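Local coordinates for DUF1116 domain-containing protein (Enterococcus faecalis, PDB 3CLQ) that is of unknown function but is related to AllG, a subunit of oxamate carbamoyltransferase, and may share a role of that kind, at residues 28-32 / 163-167; 69-73 / 108-113; 102-106 / 304-308; 113-117 / 128-132. All coordinates share one frame; numbering follows the deposited sequence.

Interaction 1. Residues 28-32 / 163-167; sequences LVGFD and LHDAM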
# COMPACT_ATOMS: atom_id res chain seq x y z
N LEU B 28 0.51 3.13 -18.95
CA LEU B 28 1.31 1.97 -19.31
C LEU B 28 0.49 1.23 -20.33
O LEU B 28 -0.60 0.73 -19.99
CB LEU B 28 1.55 1.08 -18.10
CG LEU B 28 2.19 -0.25 -18.47
CD1 LEU B 28 3.49 -0.05 -19.27
CD2 LEU B 28 2.49 -1.00 -17.21
N VAL B 29 0.99 1.18 -21.57
CA VAL B 29 0.22 0.54 -22.64
C VAL B 29 0.76 -0.79 -23.15
O VAL B 29 0.03 -1.58 -23.74
CB VAL B 29 -0.10 1.49 -23.83
CG1 VAL B 29 -0.86 2.72 -23.36
CG2 VAL B 29 1.18 1.87 -24.63
N GLY B 30 2.04 -1.05 -22.93
CA GLY B 30 2.60 -2.29 -23.46
C GLY B 30 3.98 -2.61 -22.95
O GLY B 30 4.53 -1.89 -22.11
N PHE B 31 4.52 -3.72 -23.47
CA PHE B 31 5.89 -4.16 -23.22
C PHE B 31 6.40 -4.75 -24.51
O PHE B 31 5.64 -5.35 -25.26
CB PHE B 31 5.92 -5.26 -22.17
CG PHE B 31 5.49 -4.82 -20.80
CD1 PHE B 31 6.42 -4.35 -19.89
CD2 PHE B 31 4.16 -4.87 -20.42
CE1 PHE B 31 6.02 -3.95 -18.62
CE2 PHE B 31 3.77 -4.48 -19.16
CZ PHE B 31 4.68 -4.03 -18.26
N ASP B 32 7.70 -4.60 -24.76
CA ASP B 32 8.30 -5.14 -25.97
C ASP B 32 9.83 -4.97 -25.96
O ASP B 32 10.39 -4.19 -25.19
CB ASP B 32 7.67 -4.51 -27.23
CG ASP B 32 7.61 -5.49 -28.42
OD1 ASP B 32 8.10 -6.65 -28.31
OD2 ASP B 32 7.09 -5.09 -29.49
N LEU B 163 4.36 -10.57 -20.50
CA LEU B 163 3.87 -9.24 -20.20
C LEU B 163 3.24 -8.59 -21.41
O LEU B 163 2.16 -8.02 -21.31
CB LEU B 163 4.98 -8.34 -19.66
CG LEU B 163 4.93 -8.19 -18.14
CD1 LEU B 163 3.66 -8.83 -17.69
CD2 LEU B 163 6.13 -8.85 -17.47
N HIS B 164 3.92 -8.69 -22.54
CA HIS B 164 3.45 -8.13 -23.80
C HIS B 164 2.07 -8.66 -24.15
O HIS B 164 1.19 -7.89 -24.52
CB HIS B 164 4.43 -8.52 -24.90
CG HIS B 164 3.94 -8.28 -26.30
ND1 HIS B 164 4.13 -7.08 -26.96
CD2 HIS B 164 3.32 -9.09 -27.18
CE1 HIS B 164 3.64 -7.16 -28.18
NE2 HIS B 164 3.13 -8.37 -28.34
N ASP B 165 1.91 -9.98 -24.04
CA ASP B 165 0.65 -10.62 -24.35
C ASP B 165 -0.45 -10.16 -23.38
O ASP B 165 -1.57 -9.83 -23.78
CB ASP B 165 0.81 -12.15 -24.35
CG ASP B 165 1.67 -12.64 -25.53
OD1 ASP B 165 1.67 -13.88 -25.79
OD2 ASP B 165 2.35 -11.81 -26.20
N ALA B 166 -0.13 -10.10 -22.09
CA ALA B 166 -1.09 -9.63 -21.12
C ALA B 166 -1.63 -8.24 -21.47
O ALA B 166 -2.83 -7.98 -21.35
CB ALA B 166 -0.46 -9.63 -19.75
N MSE B 167 -0.77 -7.35 -21.92
CA MSE B 167 -1.23 -5.99 -22.15
C MSE B 167 -2.11 -5.83 -23.39
O MSE B 167 -2.79 -4.81 -23.55
CB MSE B 167 -0.07 -5.00 -22.15
CG MSE B 167 0.63 -4.90 -20.82
SE MSE B 167 -0.56 -4.14 -19.41
CE MSE B 167 -0.64 -2.29 -20.12
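A helix packed on one strand of an antiparallel sheet is the setting here, with Phe-31 of strand 26-33 meeting Leu-163, His-164 and Met-167 near the end of helix 146-168. The two short segments run roughly antiparallel, at 147°. With CG anti to its carbonyl carbon (chi1 -66°), Phe-31 turns its ring against the helix. Leu-163 CB lies over one ring face in a CH-pi contact, 3.9 Å from the Phe-31 centroid and offset toward the rim. One helical turn later Met-167 CG comes to the ring edge, 3.6 Å from Phe-31 CD2. The Met-167 chain then bends twice and brings CE to Leu-28 CG at 3.9 Å. At the polar end, His-164 ND1 donates to Phe-31 O over 2.9 Å; the oxygen lies in the imidazole plane and its C=O points almost straight at the nitrogen, which helps to set the rotation of the ring. Asp-32 runs alongside this imidazole and may favour its protonation. A classic beta bulge sets Val-29 and Gly-30 opposite Ile-117 of the neighbouring strand, whose His-116 also meets the Phe-31 ring. Apolar contacts closed by a histidine-to-carbonyl bond thus pack helix on antiparallel sheet, as in alpha+beta architecture.

Interaction 2. Residues 69-73 / 108-113; sequences ALVFE and VTSPNM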
# COMPACT_ATOMS: atom_id res chain seq x y z
N ALA B 69 25.67 -7.32 -20.69
CA ALA B 69 24.70 -7.04 -21.73
C ALA B 69 25.18 -7.63 -23.03
O ALA B 69 24.45 -8.36 -23.70
CB ALA B 69 24.51 -5.54 -21.88
N LEU B 70 26.42 -7.31 -23.38
CA LEU B 70 26.98 -7.77 -24.63
C LEU B 70 26.94 -9.29 -24.73
O LEU B 70 26.58 -9.84 -25.78
CB LEU B 70 28.40 -7.23 -24.80
CG LEU B 70 28.62 -6.05 -25.77
CD1 LEU B 70 27.33 -5.44 -26.34
CD2 LEU B 70 29.49 -4.97 -25.15
N VAL B 71 27.26 -9.97 -23.64
CA VAL B 71 27.20 -11.43 -23.66
C VAL B 71 25.78 -11.89 -23.93
O VAL B 71 25.56 -12.81 -24.71
CB VAL B 71 27.75 -12.06 -22.36
CG1 VAL B 71 27.45 -13.58 -22.33
CG2 VAL B 71 29.26 -11.82 -22.27
N PHE B 72 24.81 -11.24 -23.29
CA PHE B 72 23.40 -11.56 -23.49
C PHE B 72 22.95 -11.32 -24.94
O PHE B 72 22.40 -12.21 -25.59
CB PHE B 72 22.56 -10.80 -22.47
CG PHE B 72 21.13 -10.60 -22.88
CD1 PHE B 72 20.18 -11.58 -22.62
CD2 PHE B 72 20.72 -9.42 -23.50
CE1 PHE B 72 18.86 -11.39 -22.98
CE2 PHE B 72 19.41 -9.23 -23.87
CZ PHE B 72 18.48 -10.22 -23.60
N GLU B 73 23.20 -10.11 -25.45
CA GLU B 73 22.89 -9.79 -26.84
C GLU B 73 23.56 -10.76 -27.80
O GLU B 73 23.06 -11.00 -28.90
CB GLU B 73 23.28 -8.35 -27.18
CG GLU B 73 22.38 -7.32 -26.55
CD GLU B 73 20.93 -7.42 -27.02
OE1 GLU B 73 20.70 -7.74 -28.21
OE2 GLU B 73 20.00 -7.17 -26.20
N VAL B 108 21.80 0.13 -18.08
CA VAL B 108 22.15 -0.44 -19.37
C VAL B 108 20.94 -1.10 -19.96
O VAL B 108 20.18 -1.77 -19.26
CB VAL B 108 23.29 -1.45 -19.28
CG1 VAL B 108 23.54 -2.06 -20.64
CG2 VAL B 108 24.53 -0.76 -18.79
N THR B 109 20.75 -0.90 -21.25
CA THR B 109 19.55 -1.38 -21.93
C THR B 109 19.92 -1.72 -23.36
O THR B 109 20.35 -0.84 -24.11
CB THR B 109 18.45 -0.32 -21.84
OG1 THR B 109 18.28 0.02 -20.47
CG2 THR B 109 17.14 -0.82 -22.38
N SER B 110 19.78 -2.99 -23.73
CA SER B 110 20.22 -3.45 -25.03
C SER B 110 19.04 -3.95 -25.82
O SER B 110 18.04 -4.32 -25.24
CB SER B 110 21.24 -4.57 -24.85
OG SER B 110 20.60 -5.81 -24.61
N PRO B 111 19.15 -3.98 -27.15
CA PRO B 111 18.05 -4.27 -28.07
C PRO B 111 17.08 -5.37 -27.63
O PRO B 111 15.87 -5.23 -27.88
CB PRO B 111 18.76 -4.69 -29.34
CG PRO B 111 20.00 -3.88 -29.32
CD PRO B 111 20.41 -3.73 -27.89
N ASN B 112 17.57 -6.43 -27.00
CA ASN B 112 16.70 -7.57 -26.63
C ASN B 112 16.16 -7.62 -25.20
O ASN B 112 15.50 -8.59 -24.81
CB ASN B 112 17.35 -8.89 -27.02
CG ASN B 112 17.47 -9.03 -28.50
OD1 ASN B 112 16.46 -9.15 -29.19
ND2 ASN B 112 18.69 -9.00 -29.00
N MSE B 113 16.42 -6.58 -24.42
CA MSE B 113 15.73 -6.45 -23.15
C MSE B 113 14.33 -5.94 -23.41
O MSE B 113 14.10 -5.21 -24.38
CB MSE B 113 16.47 -5.50 -22.23
CG MSE B 113 17.75 -6.10 -21.74
SE MSE B 113 18.88 -4.81 -20.84
CE MSE B 113 20.57 -5.42 -21.58
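Glu-73, the last residue of helix 60-73, holds out its carboxylate to Asn-112 in the turn that leads into strand 114-120. Asn-112 ND2 donates to Glu-73 OE1 at 2.5 Å, a bent bond with an angle of 134° at the hydrogen. The approach is to the syn side of the oxygen, somewhat out of the carboxylate plane, although the amide and carboxylate planes themselves lie only 11° apart. The backbone Asn-112 N is also placed to donate to Glu-73 OE2, but that oxygen stands too close to Ser-110 OG in the model, and the details there are doubtful. The bend of the Glu-73 chain at chi2 (-62°) turns the carboxylate toward Asn-112. Beside it, the edge of the Phe-72 ring faces the turn backbone, with CZ at 3.6 Å from Asn-112 O. Met-113 CG packs at 4.1 Å from Phe-72 CE2, and farther along Ala-69 CB touches Val-108 CG1 at 3.8 Å.

The next shell sets these groups in place. A type I turn from Ser-110 to Met-113 is closed by Met-113 N on Ser-110 O at 2.9 Å and presents the Asn-112 amide to the helix. Lys-33 NZ binds Asn-112 OD1, while Leu-152, Ile-153 and Arg-156 of helix 146-168 pack on Phe-72. A lysine on the amide oxygen would probably polarise Asn-112 and strengthen ND2 as a donor, which would suit a Glu-73 carboxylate that is probably ionised.

Interaction 3. Residues 102-106 / 304-308; sequences VGSMA and MGDSA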
# COMPACT_ATOMS: atom_id res chain seq x y z
N VAL B 102 14.59 5.94 -19.70
CA VAL B 102 15.41 6.15 -18.47
C VAL B 102 15.89 4.81 -17.90
O VAL B 102 15.24 3.79 -18.07
CB VAL B 102 14.67 6.88 -17.36
CG1 VAL B 102 14.53 8.35 -17.69
CG2 VAL B 102 13.32 6.25 -17.10
N GLY B 103 17.02 4.81 -17.22
CA GLY B 103 17.58 3.55 -16.74
C GLY B 103 17.99 3.59 -15.29
O GLY B 103 18.70 4.51 -14.83
N SER B 104 17.50 2.60 -14.54
CA SER B 104 17.84 2.43 -13.13
C SER B 104 19.29 1.94 -12.91
O SER B 104 19.75 1.00 -13.58
CB SER B 104 16.88 1.48 -12.47
OG SER B 104 17.27 1.32 -11.12
N MSE B 105 19.98 2.59 -11.96
CA MSE B 105 21.42 2.43 -11.70
C MSE B 105 22.32 2.52 -12.95
O MSE B 105 22.49 3.59 -13.53
CB MSE B 105 21.72 1.16 -10.90
CG MSE B 105 20.96 1.02 -9.60
SE MSE B 105 21.22 2.43 -8.23
CE MSE B 105 19.65 3.59 -8.63
N ALA B 106 22.91 1.40 -13.34
CA ALA B 106 23.78 1.42 -14.51
C ALA B 106 22.92 1.72 -15.74
O ALA B 106 23.39 2.32 -16.72
CB ALA B 106 24.52 0.10 -14.65
N MSE B 304 24.74 7.33 -9.07
CA MSE B 304 24.55 6.74 -10.40
C MSE B 304 23.11 6.27 -10.66
O MSE B 304 22.53 5.58 -9.84
CB MSE B 304 25.52 5.57 -10.58
CG MSE B 304 25.55 4.97 -11.99
SE MSE B 304 26.57 3.28 -12.09
CE MSE B 304 25.63 2.34 -10.64
N GLY B 305 22.56 6.65 -11.81
CA GLY B 305 21.26 6.14 -12.25
C GLY B 305 20.34 7.21 -12.81
O GLY B 305 20.61 8.39 -12.67
N ASP B 306 19.25 6.81 -13.45
CA ASP B 306 18.32 7.81 -13.95
C ASP B 306 17.17 8.07 -12.96
O ASP B 306 16.30 8.91 -13.21
CB ASP B 306 17.80 7.42 -15.33
CG ASP B 306 18.83 7.63 -16.42
OD1 ASP B 306 18.76 6.89 -17.41
OD2 ASP B 306 19.72 8.52 -16.28
N SER B 307 17.22 7.39 -11.83
CA SER B 307 16.11 7.38 -10.88
C SER B 307 15.80 8.75 -10.33
O SER B 307 14.79 8.91 -9.66
CB SER B 307 16.41 6.43 -9.72
OG SER B 307 17.75 6.60 -9.28
N ALA B 308 16.66 9.72 -10.58
CA ALA B 308 16.51 11.04 -10.01
C ALA B 308 15.48 11.84 -10.80
O ALA B 308 15.22 12.99 -10.50
CB ALA B 308 17.84 11.77 -10.00
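Here a loop meets the end of a strand in a buried contact near the middle of the chain: Gly-103, in the long loop between strands 92-95 and 114-120, is bonded to Asp-306, just past strand 304-305. Asp-306 OD1 accepts from Gly-103 N at 2.7 Å, using the lone pair that faces away from its other oxygen. In return Asp-306 N donates to Gly-103 O, also at 2.7 Å, tilted 23° from the carbonyl plane. Because CG of Asp-306 stands beside its own backbone N (chi1 -75°), acceptor and donor reach the same glycine together. Val-102 CB flanks this pair, 3.8 Å from Asp-306 CB.

Further along, the two backbones come very close. Gly-305 CA makes a CA-H...O contact of 3.1 Å with Met-105 O, and the bare alpha carbon lets the Met-105 backbone pass directly over it. Two selenomethionines close the flank, Met-304 CE resting 4.1 Å from Met-105 CB. The bent Met-105 chain sends its CE on to Ser-307 OG at 3.6 Å.

Outside the pair, Gly-50 N binds Asp-306 OD2, and Arg-262 takes up Gly-305 O. Both carboxylate oxygens of the buried Asp-306 are therefore met by backbone N-H groups, an environment consistent with an ionised side chain that ties separate loops together.

Interaction 4. Residues 113-117 / 128-132; sequences MYVHI and FTNLS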
# COMPACT_ATOMS: atom_id res chain seq x y z
N MSE B 113 16.42 -6.58 -24.42
CA MSE B 113 15.73 -6.45 -23.15
C MSE B 113 14.33 -5.94 -23.41
O MSE B 113 14.10 -5.21 -24.38
CB MSE B 113 16.47 -5.50 -22.23
CG MSE B 113 17.75 -6.10 -21.74
SE MSE B 113 18.88 -4.81 -20.84
CE MSE B 113 20.57 -5.42 -21.58
N TYR B 114 13.39 -6.35 -22.56
CA TYR B 114 12.03 -5.84 -22.66
C TYR B 114 11.94 -4.52 -21.93
O TYR B 114 12.59 -4.35 -20.90
CB TYR B 114 11.05 -6.86 -22.10
CG TYR B 114 10.56 -7.78 -23.16
CD1 TYR B 114 11.35 -8.83 -23.61
CD2 TYR B 114 9.33 -7.56 -23.77
CE1 TYR B 114 10.91 -9.68 -24.64
CE2 TYR B 114 8.88 -8.40 -24.79
CZ TYR B 114 9.68 -9.44 -25.22
OH TYR B 114 9.24 -10.26 -26.23
N VAL B 115 11.15 -3.60 -22.47
CA VAL B 115 10.90 -2.30 -21.83
C VAL B 115 9.39 -2.03 -21.65
O VAL B 115 8.60 -2.56 -22.42
CB VAL B 115 11.54 -1.12 -22.63
CG1 VAL B 115 13.04 -1.14 -22.49
CG2 VAL B 115 11.14 -1.16 -24.11
N HIS B 116 9.02 -1.25 -20.62
CA HIS B 116 7.65 -0.70 -20.49
C HIS B 116 7.41 0.27 -21.63
O HIS B 116 8.27 1.07 -21.95
CB HIS B 116 7.50 0.17 -19.23
CG HIS B 116 7.82 -0.51 -17.95
ND1 HIS B 116 9.07 -1.00 -17.66
CD2 HIS B 116 7.06 -0.72 -16.84
CE1 HIS B 116 9.06 -1.53 -16.44
NE2 HIS B 116 7.86 -1.37 -15.93
N ILE B 117 6.23 0.23 -22.24
CA ILE B 117 5.91 1.28 -23.18
C ILE B 117 4.84 2.15 -22.54
O ILE B 117 3.72 1.69 -22.32
CB ILE B 117 5.35 0.72 -24.46
CG1 ILE B 117 6.20 -0.45 -24.93
CG2 ILE B 117 5.33 1.80 -25.50
CD1 ILE B 117 5.39 -1.50 -25.68
N PHE B 128 10.18 5.09 -22.24
CA PHE B 128 10.49 3.67 -22.08
C PHE B 128 11.43 3.45 -20.90
O PHE B 128 12.29 4.31 -20.62
CB PHE B 128 11.22 3.18 -23.33
CG PHE B 128 10.51 3.47 -24.63
CD1 PHE B 128 9.52 2.60 -25.11
CD2 PHE B 128 10.85 4.58 -25.39
CE1 PHE B 128 8.88 2.85 -26.32
CE2 PHE B 128 10.19 4.84 -26.60
CZ PHE B 128 9.20 3.97 -27.06
N THR B 129 11.31 2.31 -20.22
CA THR B 129 12.34 1.82 -19.28
C THR B 129 12.34 0.33 -19.27
O THR B 129 11.32 -0.27 -19.55
CB THR B 129 12.17 2.22 -17.78
OG1 THR B 129 10.80 2.55 -17.47
CG2 THR B 129 13.05 3.37 -17.44
N ASN B 130 13.47 -0.26 -18.90
CA ASN B 130 13.55 -1.70 -18.79
C ASN B 130 12.87 -2.14 -17.51
O ASN B 130 12.35 -1.31 -16.76
CB ASN B 130 15.00 -2.16 -18.73
CG ASN B 130 15.64 -1.79 -17.43
OD1 ASN B 130 14.95 -1.43 -16.48
ND2 ASN B 130 16.97 -1.83 -17.38
N LEU B 131 12.88 -3.45 -17.29
CA LEU B 131 12.25 -4.07 -16.15
C LEU B 131 13.25 -4.30 -15.04
O LEU B 131 14.44 -4.42 -15.26
CB LEU B 131 11.64 -5.40 -16.56
CG LEU B 131 10.34 -5.34 -17.36
CD1 LEU B 131 10.55 -4.54 -18.65
CD2 LEU B 131 9.89 -6.74 -17.68
N SER B 132 12.73 -4.38 -13.82
CA SER B 132 13.50 -4.86 -12.70
C SER B 132 13.80 -6.34 -12.89
O SER B 132 12.89 -7.17 -13.00
CB SER B 132 12.72 -4.65 -11.40
OG SER B 132 13.18 -5.50 -10.37
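Ile-117 and Phe-128 form the apolar centre of this contact within the beta hairpin of strands 114-120 and 126-130, their side chains on the same face of the sheet. Ile-117 CG2 lies 3.8 Å from Phe-128 CE1, the two side chains crossing at a slant. Val-115 adds CG2 at 4.2 Å from Phe-128 CD1, and Val-37 of helix 34-37 packs on both Val-115 and Phe-128. Farther along the hairpin, Leu-131 swings CD1 back against Tyr-114 CB at 4.2 Å, while Met-155 of helix 146-168 touches Leu-131.

Between the strands the contacts turn polar, and much of the pairing is loose. Phe-128 CA makes a CA-H...O contact with His-116 O at 3.4 Å. The firmer grip is on Thr-129 O, which accepts twice from one residue. His-116 N reaches it at 2.7 Å, close to the line of the carbonyl bond. The imidazole, set beside its own backbone N (chi1 -57°), brings a second donor to the same oxygen, while its NE2 is bonded to Thr-236 OG1. His-116 ND1 meets Thr-129 O at 3.0 Å, with the oxygen near the ring plane but the nitrogen 53° out of the carbonyl plane.

How the interactions relate
Interactions 1 and 4 belong to one sheet: backbone bonds join Val-29 and Gly-30 to Ile-117, and the rings of Phe-31 and His-116 meet between the two contacts. Interaction 2 continues directly into interaction 4 through the shared Met-113. Interaction 3 reaches the same hairpin from another side, where Val-102 is bonded through its backbone to Phe-128. The centre of interaction 3 lies about 5 Å from the centre of the chain; interactions 2 and 4 are buried too, whereas interaction 1, its centre about 20 Å out, is partly buried. A histidine serves a backbone carbonyl in interactions 1 and 4; a carboxylate receives a side-chain amide in interaction 2 and a backbone N-H in interaction 3.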